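Local structure of aldehyde dehydrogenase (Listeria monocytogenes, 3K9D) at residues Ala193-Thr198 against Tyr208-Pro213; Lys100-Val105 against Arg444-Val449; Ala276-Asp281 against Val324-Glu329. The protein probably catalyses the NAD- or NADP-dependent oxidation of an aldehyde group. All blocks are in the same frame, centred on the assembly; numbering follows the deposited sequence.

Contact 1: Ala193-Thr198 against Tyr208-Pro213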
loop_
_atom_site.group_PDB
_atom_site.type_symbol
_atom_site.label_atom_id
_atom_site.label_comp_id
_atom_site.label_asym_id
_atom_site.label_seq_id
_atom_site.Cartn_x
_atom_site.Cartn_y
_atom_site.Cartn_z
ATOM N N ALA A 193 -0.535 -12.301 4.565
ATOM C CA ALA A 193 -0.736 -10.894 4.936
ATOM C C ALA A 193 -0.435 -9.898 3.822
ATOM O O ALA A 193 -1.005 -8.787 3.777
ATOM C CB ALA A 193 0.093 -10.563 6.143
ATOM N N VAL A 194 0.473 -10.293 2.937
ATOM C CA VAL A 194 0.948 -9.417 1.877
ATOM C C VAL A 194 1.539 -10.252 0.742
ATOM O O VAL A 194 2.001 -11.373 0.959
ATOM C CB VAL A 194 1.960 -8.345 2.410
ATOM C CG1 VAL A 194 3.345 -8.953 2.635
ATOM C CG2 VAL A 194 2.028 -7.103 1.488
ATOM N N ILE A 195 1.484 -9.711 -0.472
ATOM C CA ILE A 195 2.140 -10.334 -1.615
ATOM C C ILE A 195 3.225 -9.409 -2.142
ATOM O O ILE A 195 2.943 -8.255 -2.476
ATOM C CB ILE A 195 1.141 -10.670 -2.768
ATOM C CG1 ILE A 195 -0.019 -11.509 -2.244
ATOM C CG2 ILE A 195 1.861 -11.399 -3.930
ATOM C CD1 ILE A 195 -1.272 -11.379 -3.040
ATOM N N LEU A 196 4.462 -9.920 -2.203
ATOM C CA LEU A 196 5.513 -9.306 -3.024
ATOM C C LEU A 196 5.476 -9.927 -4.414
ATOM O O LEU A 196 5.903 -11.066 -4.628
ATOM C CB LEU A 196 6.894 -9.452 -2.400
ATOM C CG LEU A 196 7.096 -8.765 -1.048
ATOM C CD1 LEU A 196 8.454 -9.106 -0.432
ATOM C CD2 LEU A 196 6.936 -7.282 -1.221
ATOM N N ALA A 197 4.942 -9.158 -5.345
ATOM C CA ALA A 197 4.558 -9.664 -6.650
ATOM C C ALA A 197 5.615 -9.286 -7.680
ATOM O O ALA A 197 5.477 -8.288 -8.379
ATOM C CB ALA A 197 3.190 -9.104 -7.040
ATOM N N THR A 198 6.675 -10.086 -7.749
ATOM C CA THR A 198 7.737 -9.886 -8.741
ATOM C C THR A 198 7.547 -10.865 -9.910
ATOM O O THR A 198 7.669 -12.086 -9.752
ATOM C CB THR A 198 9.140 -10.031 -8.112
ATOM O OG1 THR A 198 9.215 -9.229 -6.926
ATOM C CG2 THR A 198 10.227 -9.582 -9.086
ATOM N N TYR A 208 -3.289 -8.228 -7.374
ATOM C CA TYR A 208 -4.227 -7.180 -6.977
ATOM C C TYR A 208 -5.694 -7.589 -7.108
ATOM O O TYR A 208 -6.598 -6.831 -6.726
ATOM C CB TYR A 208 -3.938 -5.869 -7.715
ATOM C CG TYR A 208 -2.766 -5.129 -7.126
ATOM C CD1 TYR A 208 -2.896 -4.397 -5.942
ATOM C CD2 TYR A 208 -1.514 -5.178 -7.746
ATOM C CE1 TYR A 208 -1.801 -3.713 -5.394
ATOM C CE2 TYR A 208 -0.418 -4.513 -7.212
ATOM C CZ TYR A 208 -0.563 -3.783 -6.045
ATOM O OH TYR A 208 0.540 -3.136 -5.534
ATOM N N SER A 209 -5.920 -8.800 -7.619
ATOM C CA SER A 209 -7.252 -9.382 -7.715
ATOM C C SER A 209 -7.482 -10.519 -6.706
ATOM O O SER A 209 -8.536 -11.151 -6.712
ATOM C CB SER A 209 -7.492 -9.877 -9.138
ATOM O OG SER A 209 -7.225 -8.833 -10.064
ATOM N N SER A 210 -6.503 -10.739 -5.832
ATOM C CA SER A 210 -6.470 -11.885 -4.909
ATOM C C SER A 210 -7.308 -11.733 -3.627
ATOM O O SER A 210 -7.637 -12.737 -2.966
ATOM C CB SER A 210 -5.023 -12.168 -4.510
ATOM O OG SER A 210 -4.486 -11.096 -3.748
ATOM N N GLY A 211 -7.633 -10.490 -3.268
ATOM C CA GLY A 211 -8.261 -10.206 -1.977
ATOM C C GLY A 211 -7.263 -9.926 -0.868
ATOM O O GLY A 211 -7.651 -9.547 0.230
ATOM N N THR A 212 -5.977 -10.127 -1.163
ATOM C CA THR A 212 -4.866 -9.913 -0.221
ATOM C C THR A 212 -4.111 -8.674 -0.652
ATOM O O THR A 212 -3.936 -8.470 -1.859
ATOM C CB THR A 212 -3.896 -11.133 -0.233
ATOM O OG1 THR A 212 -4.610 -12.310 0.160
ATOM C CG2 THR A 212 -2.691 -10.951 0.693
ATOM N N PRO A 213 -3.675 -7.828 0.313
ATOM C CA PRO A 213 -2.781 -6.701 -0.003
ATOM C C PRO A 213 -1.579 -7.121 -0.840
ATOM O O PRO A 213 -0.903 -8.086 -0.505
ATOM C CB PRO A 213 -2.315 -6.230 1.371
ATOM C CG PRO A 213 -3.460 -6.558 2.273
ATOM C CD PRO A 213 -4.044 -7.844 1.743
#

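Contact 2: Lys100-Val105 against Arg444-Val449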
loop_
_atom_site.group_PDB
_atom_site.type_symbol
_atom_site.label_atom_id
_atom_site.label_comp_id
_atom_site.label_asym_id
_atom_site.label_seq_id
_atom_site.Cartn_x
_atom_site.Cartn_y
_atom_site.Cartn_z
ATOM N N LYS A 100 3.539 15.494 21.568
ATOM C CA LYS A 100 2.260 15.118 20.973
ATOM C C LYS A 100 1.518 14.049 21.791
ATOM O O LYS A 100 0.304 13.856 21.612
ATOM C CB LYS A 100 2.468 14.643 19.537
ATOM C CG LYS A 100 2.562 15.780 18.525
ATOM C CD LYS A 100 2.446 15.265 17.101
ATOM C CE LYS A 100 2.089 16.384 16.117
ATOM N NZ LYS A 100 3.226 17.318 15.834
ATOM N N LYS A 101 2.257 13.383 22.687
ATOM C CA LYS A 101 1.779 12.247 23.492
ATOM C C LYS A 101 1.325 11.091 22.608
ATOM O O LYS A 101 0.236 10.546 22.775
ATOM C CB LYS A 101 0.716 12.676 24.508
ATOM C CG LYS A 101 1.300 13.332 25.736
ATOM C CD LYS A 101 0.209 13.888 26.643
ATOM C CE LYS A 101 0.094 15.403 26.504
ATOM N NZ LYS A 101 1.158 16.120 27.280
ATOM N N VAL A 102 2.188 10.749 21.647
ATOM C CA VAL A 102 1.954 9.676 20.684
ATOM C C VAL A 102 3.207 8.782 20.609
ATOM O O VAL A 102 4.302 9.259 20.310
ATOM C CB VAL A 102 1.642 10.222 19.258
ATOM C CG1 VAL A 102 1.428 9.071 18.259
ATOM C CG2 VAL A 102 0.431 11.146 19.249
ATOM N N MET A 103 3.032 7.494 20.886
ATOM C CA MET A 103 4.096 6.507 20.738
ATOM C C MET A 103 3.859 5.719 19.459
ATOM O O MET A 103 2.710 5.561 19.038
ATOM C CB MET A 103 4.112 5.548 21.935
ATOM C CG MET A 103 4.108 6.241 23.296
ATOM S SD MET A 103 4.575 5.152 24.660
ATOM C CE MET A 103 3.142 4.089 24.816
ATOM N N GLU A 104 4.935 5.232 18.843
ATOM C CA GLU A 104 4.842 4.416 17.625
ATOM C C GLU A 104 5.544 3.071 17.808
ATOM O O GLU A 104 6.663 3.006 18.328
ATOM C CB GLU A 104 5.418 5.151 16.401
ATOM C CG GLU A 104 4.718 6.449 16.062
ATOM C CD GLU A 104 5.152 7.057 14.742
ATOM O OE1 GLU A 104 5.733 6.349 13.886
ATOM O OE2 GLU A 104 4.889 8.263 14.552
ATOM N N VAL A 105 4.869 2.008 17.373
ATOM C CA VAL A 105 5.317 0.624 17.539
ATOM C C VAL A 105 5.208 -0.068 16.187
ATOM O O VAL A 105 4.156 -0.026 15.547
ATOM C CB VAL A 105 4.436 -0.150 18.593
ATOM C CG1 VAL A 105 4.761 -1.666 18.627
ATOM C CG2 VAL A 105 4.588 0.441 19.988
ATOM N N ARG A 444 -0.008 3.319 16.461
ATOM C CA ARG A 444 0.120 4.542 17.240
ATOM C C ARG A 444 -0.709 4.542 18.506
ATOM O O ARG A 444 -1.902 4.219 18.494
ATOM C CB ARG A 444 -0.199 5.761 16.390
ATOM C CG ARG A 444 0.833 5.983 15.308
ATOM C CD ARG A 444 0.178 6.516 14.096
ATOM N NE ARG A 444 1.079 6.619 12.952
ATOM C CZ ARG A 444 1.027 5.822 11.893
ATOM N NH1 ARG A 444 0.143 4.827 11.841
ATOM N NH2 ARG A 444 1.862 6.021 10.880
ATOM N N ILE A 445 -0.058 4.900 19.605
ATOM C CA ILE A 445 -0.688 4.888 20.916
ATOM C C ILE A 445 -0.742 6.336 21.344
ATOM O O ILE A 445 0.299 6.967 21.523
ATOM C CB ILE A 445 0.105 4.023 21.940
ATOM C CG1 ILE A 445 0.260 2.598 21.414
ATOM C CG2 ILE A 445 -0.575 4.028 23.320
ATOM C CD1 ILE A 445 1.512 2.358 20.578
ATOM N N ALA A 446 -1.961 6.860 21.469
ATOM C CA ALA A 446 -2.169 8.290 21.659
ATOM C C ALA A 446 -3.030 8.598 22.870
ATOM O O ALA A 446 -4.062 7.957 23.078
ATOM C CB ALA A 446 -2.782 8.896 20.417
ATOM N N THR A 447 -2.585 9.595 23.640
ATOM C CA THR A 447 -3.249 10.082 24.848
ATOM C C THR A 447 -4.113 11.302 24.545
ATOM O O THR A 447 -3.688 12.186 23.801
ATOM C CB THR A 447 -2.191 10.455 25.924
ATOM O OG1 THR A 447 -1.344 9.324 26.162
ATOM C CG2 THR A 447 -2.831 10.888 27.242
ATOM N N GLY A 448 -5.315 11.342 25.135
ATOM C CA GLY A 448 -6.213 12.485 25.016
ATOM C C GLY A 448 -5.601 13.800 25.445
ATOM O O GLY A 448 -4.978 13.893 26.503
ATOM N N VAL A 449 -5.761 14.805 24.593
ATOM C CA VAL A 449 -5.243 16.151 24.852
ATOM C C VAL A 449 -6.380 17.189 24.874
ATOM O O VAL A 449 -6.168 18.360 25.208
ATOM C CB VAL A 449 -4.125 16.552 23.827
ATOM C CG1 VAL A 449 -2.859 15.695 24.023
ATOM C CG2 VAL A 449 -4.622 16.454 22.383
HETATM O O HOH W 1 -2.408 12.469 21.443
HETATM O O HOH W 2 0.493 7.843 24.418
#

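Contact 3: Ala276-Asp281 against Val324-Glu329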
loop_
_atom_site.group_PDB
_atom_site.type_symbol
_atom_site.label_atom_id
_atom_site.label_comp_id
_atom_site.label_asym_id
_atom_site.label_seq_id
_atom_site.Cartn_x
_atom_site.Cartn_y
_atom_site.Cartn_z
ATOM N N ALA A 276 29.246 -2.090 -29.702
ATOM C CA ALA A 276 27.865 -2.164 -30.197
ATOM C C ALA A 276 27.784 -2.363 -31.713
ATOM O O ALA A 276 28.565 -1.783 -32.483
ATOM C CB ALA A 276 27.088 -0.934 -29.784
ATOM N N HIS A 277 26.836 -3.208 -32.116
ATOM C CA HIS A 277 26.549 -3.495 -33.503
ATOM C C HIS A 277 25.183 -2.979 -33.915
ATOM O O HIS A 277 24.151 -3.422 -33.404
ATOM C CB HIS A 277 26.612 -5.000 -33.768
ATOM C CG HIS A 277 26.541 -5.357 -35.218
ATOM N ND1 HIS A 277 27.474 -4.925 -36.138
ATOM C CD2 HIS A 277 25.667 -6.130 -35.906
ATOM C CE1 HIS A 277 27.172 -5.409 -37.330
ATOM N NE2 HIS A 277 26.089 -6.156 -37.212
ATOM N N PHE A 278 25.202 -2.044 -34.858
ATOM C CA PHE A 278 24.010 -1.428 -35.398
ATOM C C PHE A 278 23.486 -2.280 -36.545
ATOM O O PHE A 278 24.223 -2.635 -37.476
ATOM C CB PHE A 278 24.314 -0.002 -35.862
ATOM C CG PHE A 278 24.463 0.976 -34.731
ATOM C CD1 PHE A 278 23.377 1.739 -34.316
ATOM C CD2 PHE A 278 25.678 1.127 -34.072
ATOM C CE1 PHE A 278 23.504 2.643 -33.268
ATOM C CE2 PHE A 278 25.815 2.021 -33.022
ATOM C CZ PHE A 278 24.723 2.783 -32.622
ATOM N N LEU A 279 22.215 -2.633 -36.438
ATOM C CA LEU A 279 21.552 -3.464 -37.410
ATOM C C LEU A 279 21.180 -2.606 -38.594
ATOM O O LEU A 279 20.941 -1.407 -38.436
ATOM C CB LEU A 279 20.297 -4.089 -36.791
ATOM C CG LEU A 279 20.581 -5.086 -35.670
ATOM C CD1 LEU A 279 19.286 -5.694 -35.196
ATOM C CD2 LEU A 279 21.520 -6.176 -36.172
ATOM N N SER A 280 21.126 -3.225 -39.774
ATOM C CA SER A 280 20.653 -2.558 -40.975
ATOM C C SER A 280 19.133 -2.557 -40.909
ATOM O O SER A 280 18.562 -3.257 -40.082
ATOM C CB SER A 280 21.135 -3.303 -42.221
ATOM O OG SER A 280 20.271 -4.379 -42.520
ATOM N N ASP A 281 18.484 -1.778 -41.771
ATOM C CA ASP A 281 17.017 -1.768 -41.850
ATOM C C ASP A 281 16.440 -3.182 -41.976
ATOM O O ASP A 281 15.568 -3.567 -41.192
ATOM C CB ASP A 281 16.536 -0.873 -43.004
ATOM C CG ASP A 281 15.029 -0.951 -43.218
ATOM O OD1 ASP A 281 14.265 -0.483 -42.346
ATOM O OD2 ASP A 281 14.613 -1.492 -44.263
ATOM N N VAL A 324 25.991 -5.692 -28.007
ATOM C CA VAL A 324 24.543 -5.410 -28.072
ATOM C C VAL A 324 24.149 -5.208 -29.535
ATOM O O VAL A 324 24.970 -4.797 -30.373
ATOM C CB VAL A 324 24.079 -4.114 -27.288
ATOM C CG1 VAL A 324 24.123 -4.268 -25.756
ATOM C CG2 VAL A 324 24.838 -2.877 -27.752
ATOM N N LEU A 325 22.883 -5.472 -29.829
ATOM C CA LEU A 325 22.327 -5.208 -31.131
ATOM C C LEU A 325 21.456 -3.983 -31.012
ATOM O O LEU A 325 20.614 -3.906 -30.118
ATOM C CB LEU A 325 21.532 -6.419 -31.639
ATOM C CG LEU A 325 22.361 -7.699 -31.826
ATOM C CD1 LEU A 325 21.461 -8.876 -32.197
ATOM C CD2 LEU A 325 23.477 -7.507 -32.867
ATOM N N ILE A 326 21.695 -3.010 -31.893
ATOM C CA ILE A 326 20.965 -1.744 -31.886
ATOM C C ILE A 326 20.217 -1.493 -33.205
ATOM O O ILE A 326 20.802 -1.508 -34.297
ATOM C CB ILE A 326 21.892 -0.548 -31.540
ATOM C CG1 ILE A 326 22.779 -0.879 -30.340
ATOM C CG2 ILE A 326 21.073 0.729 -31.250
ATOM C CD1 ILE A 326 23.560 0.314 -29.764
ATOM N N ALA A 327 18.911 -1.271 -33.078
ATOM C CA ALA A 327 18.039 -0.991 -34.199
ATOM C C ALA A 327 17.538 0.430 -34.083
ATOM O O ALA A 327 16.969 0.807 -33.060
ATOM C CB ALA A 327 16.862 -1.947 -34.190
ATOM N N GLU A 328 17.761 1.224 -35.122
ATOM C CA GLU A 328 17.170 2.547 -35.175
ATOM C C GLU A 328 15.650 2.408 -35.268
ATOM O O GLU A 328 15.131 1.499 -35.938
ATOM C CB GLU A 328 17.761 3.383 -36.315
ATOM C CG GLU A 328 19.198 3.864 -36.009
ATOM C CD GLU A 328 19.732 4.864 -37.008
ATOM O OE1 GLU A 328 19.090 5.916 -37.234
ATOM O OE2 GLU A 328 20.820 4.613 -37.551
ATOM N N GLU A 329 14.950 3.275 -34.544
ATOM C CA GLU A 329 13.491 3.233 -34.474
ATOM C C GLU A 329 12.912 4.645 -34.594
ATOM O O GLU A 329 13.568 5.625 -34.225
ATOM C CB GLU A 329 13.065 2.571 -33.153
ATOM C CG GLU A 329 11.557 2.389 -32.978
ATOM C CD GLU A 329 10.944 1.545 -34.065
ATOM O OE1 GLU A 329 11.186 0.328 -34.056
ATOM O OE2 GLU A 329 10.222 2.091 -34.926
#

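Contact 1: Ala193-Thr198 against Tyr208-Pro213
The carbonyl oxygen of P213 is gripped twice by the strand beside it: I195 N donates to P213 O at 2.9 Å, in the carbonyl plane, and V194 CA adds a CA-H...O contact to P213 O at 3.3 Å. This is the point where a beta-alpha-beta crossover closes. Strand 192-197 leads into helix 201-207, and the loop 208-213 brings the chain back to strand 214-216, which pairs in parallel with the first. The hydrogen bond is bent, 141° at the hydrogen; the loop runs steeply across the strand, 109° between the two directions. The P213 ring lies against the carbonyl of A193, with P213 CG 3.6 Å from A193 O. T212 CG2 packs against the backbone of A193 and V194, while its hydroxyl bonds to M187 O. The loop is braced by an ST turn: T212 N donates to S210 OG over 3.1 Å, and that hydroxyl also bonds to A207 O at the end of the helix. I195, its CG1 anti to the carbonyl carbon (chi1 -54°) and the chain extended beyond, crosses T212 at about a right angle and ends with CD1 3.9 Å from T212 CB and 3.3 Å from S210 OG.

Contact 2: Lys100-Val105 against Arg444-Val449
Strands 102-105 and 444-447 run antiparallel, 167° between their directions, with M103 and I445 as a hydrogen-bonded pair: M103 N to I445 O and I445 N to M103 O both measure 2.9 Å. T447 N carries the ladder one step further, donating to K101 O at 3.1 Å. A water bridges K101 O, I445 O and the hydroxyl of T447 at this end. On one face, M103 bends at its last torsion (chi3 -72°) and lays CE 4.0 Å from I445 CG2; I445 CD1 turns the other way, onto V105 CG2 at 3.7 Å. On the opposite face V102 meets A446 and the CB of R444. E104 and R444 lie side by side there, CG to CG 4.0 Å, yet their charges go to other partners: E104 to K95, R444 to D432 of the second subunit. E104 OE2 stays 4.4 Å from R444 NE, too far for a salt bridge. Opposite D97 the chain takes two residues, K101 and V102, in a G1 beta bulge. Residues 444-447 also pair in parallel with a strand of the second subunit, the continuous intersubunit sheet built by the oligomerisation arm of aldehyde dehydrogenases.

Contact 3: Ala276-Asp281 against Val324-Glu329
F278 swings CG opposite its own carbonyl carbon (chi1 -75°), laying its ring alongside I326, whose chi1 of -46° leaves CG2 anti to the backbone N, beside F278 CE1, and sends CG1 and CD1 on to A276. The two side chains point the same way from neighbouring strands. These are parallel strands, 276-278 at the edge and 324-328 next to it, in the seven-stranded parallel sheet of what is, by family resemblance, the catalytic domain. I326 CB sits over one face of the phenyl ring, 4.2 Å from its centroid and offset toward the rim, a CH-pi contact; I326 CG2 comes down to 3.7 Å from F278 CE1. The far end of I326 is also used, CD1 packing on A276 CB at 3.7 Å, and V324 CG2 packs on A276 CB as well. Helix 261-273 adds F271 to this side, touching both A276 and F278.

The backbones are stitched in the alternating way of parallel strands. H277 sends its N-H to V324 O and receives I326 N on its own carbonyl, while L279 N continues to I326 O at 2.8 Å. Just beyond, S280 takes the N-cap position of helix 281-291, whose L287 packs on L279.

On the other face H277 and L325 meet, and L279 closes in on L325 from further along the chain. The imidazole of H277 presents its edge to L325 and also touches P319. A single methyl joins the three side chains: L325 CD2 lies in the plane of the ring, 4.0 Å from H277 CD2, and 4.1 Å from L279 CD2.

In the fold
Along the chain, contact 2 closes the longest loop, and contacts 1 and 3 are both nested inside it, one after the other. Contacts 1 and 2 belong to the same mixed sheet: the long strand 102-116 starts in contact 2 and, further on, runs beside strand 192-197 of contact 1. Their centres are about 30 Å apart, and both contacts lie against the second subunit. Contact 3 lies in the separate parallel sheet, about 39 Å between centres from contact 1 and about 61 Å from contact 2, on the other side of the chain's centre. The three thus sample the probable cofactor-binding, oligomerisation and catalytic parts of the aldehyde dehydrogenase fold.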